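Local coordinates for protein Dok-7 (Mus musculus, PDB 3ML4) that binds phosphoinositide lipids and the receptor kinase MuSK as a dimeric adaptor, inducing MuSK autophosphorylation in neuromuscular synapse formation, at residues R107-Y110 / E114-R117. Sequence-based numbering, arbitrary orientation.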
loop_
_atom_site.group_PDB
_atom_site.type_symbol
_atom_site.label_atom_id
_atom_site.label_comp_id
_atom_site.label_asym_id
_atom_site.label_seq_id
_atom_site.Cartn_x
_atom_site.Cartn_y
_atom_site.Cartn_z
ATOM N N ARG B 107 13.759 9.906 -4.574
ATOM C CA ARG B 107 13.163 9.688 -3.253
ATOM C C ARG B 107 11.701 9.243 -3.364
ATOM O O ARG B 107 11.303 8.257 -2.737
ATOM C CB ARG B 107 13.316 10.946 -2.375
ATOM C CG ARG B 107 12.932 10.797 -0.888
ATOM C CD ARG B 107 13.942 9.989 -0.070
ATOM N NE ARG B 107 13.532 8.591 0.019
ATOM C CZ ARG B 107 12.862 8.062 1.043
ATOM N NH1 ARG B 107 12.544 8.802 2.100
ATOM N NH2 ARG B 107 12.522 6.779 1.014
ATOM N N ILE B 108 10.918 9.958 -4.177
ATOM C CA ILE B 108 9.502 9.629 -4.400
ATOM C C ILE B 108 9.311 8.241 -5.025
ATOM O O ILE B 108 8.447 7.481 -4.590
ATOM C CB ILE B 108 8.776 10.709 -5.239
ATOM C CG1 ILE B 108 8.797 12.061 -4.509
ATOM C CG2 ILE B 108 7.339 10.289 -5.537
ATOM C CD1 ILE B 108 8.343 13.252 -5.347
ATOM N N ARG B 109 10.124 7.911 -6.028
ATOM C CA ARG B 109 10.095 6.584 -6.659
ATOM C C ARG B 109 10.204 5.437 -5.663
ATOM O O ARG B 109 9.339 4.565 -5.623
ATOM C CB ARG B 109 11.202 6.448 -7.702
ATOM C CG ARG B 109 10.744 6.762 -9.087
ATOM C CD ARG B 109 11.835 6.517 -10.109
ATOM N NE ARG B 109 11.224 6.017 -11.334
ATOM C CZ ARG B 109 10.712 6.777 -12.296
ATOM N NH1 ARG B 109 10.756 8.105 -12.224
ATOM N NH2 ARG B 109 10.161 6.197 -13.344
ATOM N N TYR B 110 11.274 5.445 -4.869
ATOM C CA TYR B 110 11.529 4.389 -3.901
ATOM C C TYR B 110 10.387 4.270 -2.900
ATOM O O TYR B 110 9.930 3.168 -2.597
ATOM C CB TYR B 110 12.842 4.654 -3.171
ATOM C CG TYR B 110 13.152 3.644 -2.093
ATOM C CD1 TYR B 110 13.822 2.460 -2.397
ATOM C CD2 TYR B 110 12.763 3.864 -0.769
ATOM C CE1 TYR B 110 14.102 1.526 -1.408
ATOM C CE2 TYR B 110 13.036 2.937 0.219
ATOM C CZ TYR B 110 13.710 1.772 -0.107
ATOM O OH TYR B 110 13.990 0.849 0.875
ATOM N N GLU B 114 7.339 0.041 -6.308
ATOM C CA GLU B 114 8.022 -0.262 -7.563
ATOM C C GLU B 114 7.469 0.616 -8.680
ATOM O O GLU B 114 6.405 0.336 -9.247
ATOM C CB GLU B 114 7.922 -1.753 -7.905
ATOM C CG GLU B 114 8.654 -2.677 -6.924
ATOM C CD GLU B 114 10.176 -2.518 -6.949
ATOM O OE1 GLU B 114 10.747 -2.135 -7.998
ATOM O OE2 GLU B 114 10.807 -2.784 -5.904
ATOM N N VAL B 115 8.191 1.696 -8.962
ATOM C CA VAL B 115 7.792 2.671 -9.976
ATOM C C VAL B 115 8.961 2.996 -10.904
ATOM O O VAL B 115 9.961 3.601 -10.504
ATOM C CB VAL B 115 7.081 3.937 -9.364
ATOM C CG1 VAL B 115 7.507 4.183 -7.930
ATOM C CG2 VAL B 115 7.261 5.194 -10.230
ATOM N N HIS B 116 8.801 2.553 -12.150
ATOM C CA HIS B 116 9.847 2.555 -13.162
ATOM C C HIS B 116 9.299 3.161 -14.447
ATOM O O HIS B 116 8.090 3.119 -14.693
ATOM C CB HIS B 116 10.294 1.120 -13.448
ATOM C CG HIS B 116 10.804 0.386 -12.244
ATOM N ND1 HIS B 116 12.133 0.046 -12.089
ATOM C CD2 HIS B 116 10.164 -0.085 -11.149
ATOM C CE1 HIS B 116 12.289 -0.593 -10.944
ATOM N NE2 HIS B 116 11.109 -0.687 -10.355
ATOM N N ARG B 117 10.180 3.718 -15.268
ATOM C CA ARG B 117 9.760 4.287 -16.533
ATOM C C ARG B 117 10.781 3.988 -17.621
ATOM O O ARG B 117 11.987 3.990 -17.371
ATOM C CB ARG B 117 9.519 5.796 -16.393
ATOM C CG ARG B 117 10.727 6.657 -16.695
ATOM C CD ARG B 117 10.497 8.109 -16.382
ATOM N NE ARG B 117 11.225 8.483 -15.177
ATOM C CZ ARG B 117 12.505 8.834 -15.162
ATOM N NH1 ARG B 117 13.195 8.877 -16.301
ATOM N NH2 ARG B 117 13.095 9.146 -14.010
#
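At the junction between the PH and PTB domains of Dok-7, R109 near the end of the PH domain's C-terminal helix, 98-112, reaches over V115 to R117 at the start of the first PTB strand, 115-122. The backbones come closest at R109 and V115, whose CA atoms are 5.6 Å apart. Extended through CD (chi2 -176°) and then bent at chi3, the R109 side chain runs past V115 O; its NE lies 2.8 Å from V115 O, but an N-H...O angle of 129° makes this a weak hydrogen bond. V115 adds nonpolar cover: CG2 lies 4.0 Å from R109 CG and also sits over one face of the guanidinium, displaced to the margin of the group. Beyond V115, the R117 side chain lies roughly perpendicular to that of R109, their guanidinium planes 80° apart, with R109 NH1 at the edge of the R117 group and 3.0 Å from R117 NE. Acceptors shared by both arginines are consistent with this close approach of like charges: D105 forms a salt bridge with R109 NH1 and a long, weak ion pair with R117 NH2, while L69 O takes weak bonds from both side chains. A leucine in place of R109 would probably cost D105 its salt bridge, leaving it the weak pairing with R117, and deprive V115 O of the NE donor. Where the loop runs into the strand, H116 NE2 donates a nearly straight hydrogen bond to E114 OE1 at 2.8 Å, the acceptor lying in the plane of the imidazole ring; E114 OE2 is also hydrogen-bonded to S208 OG. Backbone bonds from E114 to N139 and from H116 to L137 tie this end into the PTB sheet. Helix 98-112 is the C-terminal helix characteristic of the PH superfold, here followed after a short turn by a second domain of that fold in a PH-PTB tandem.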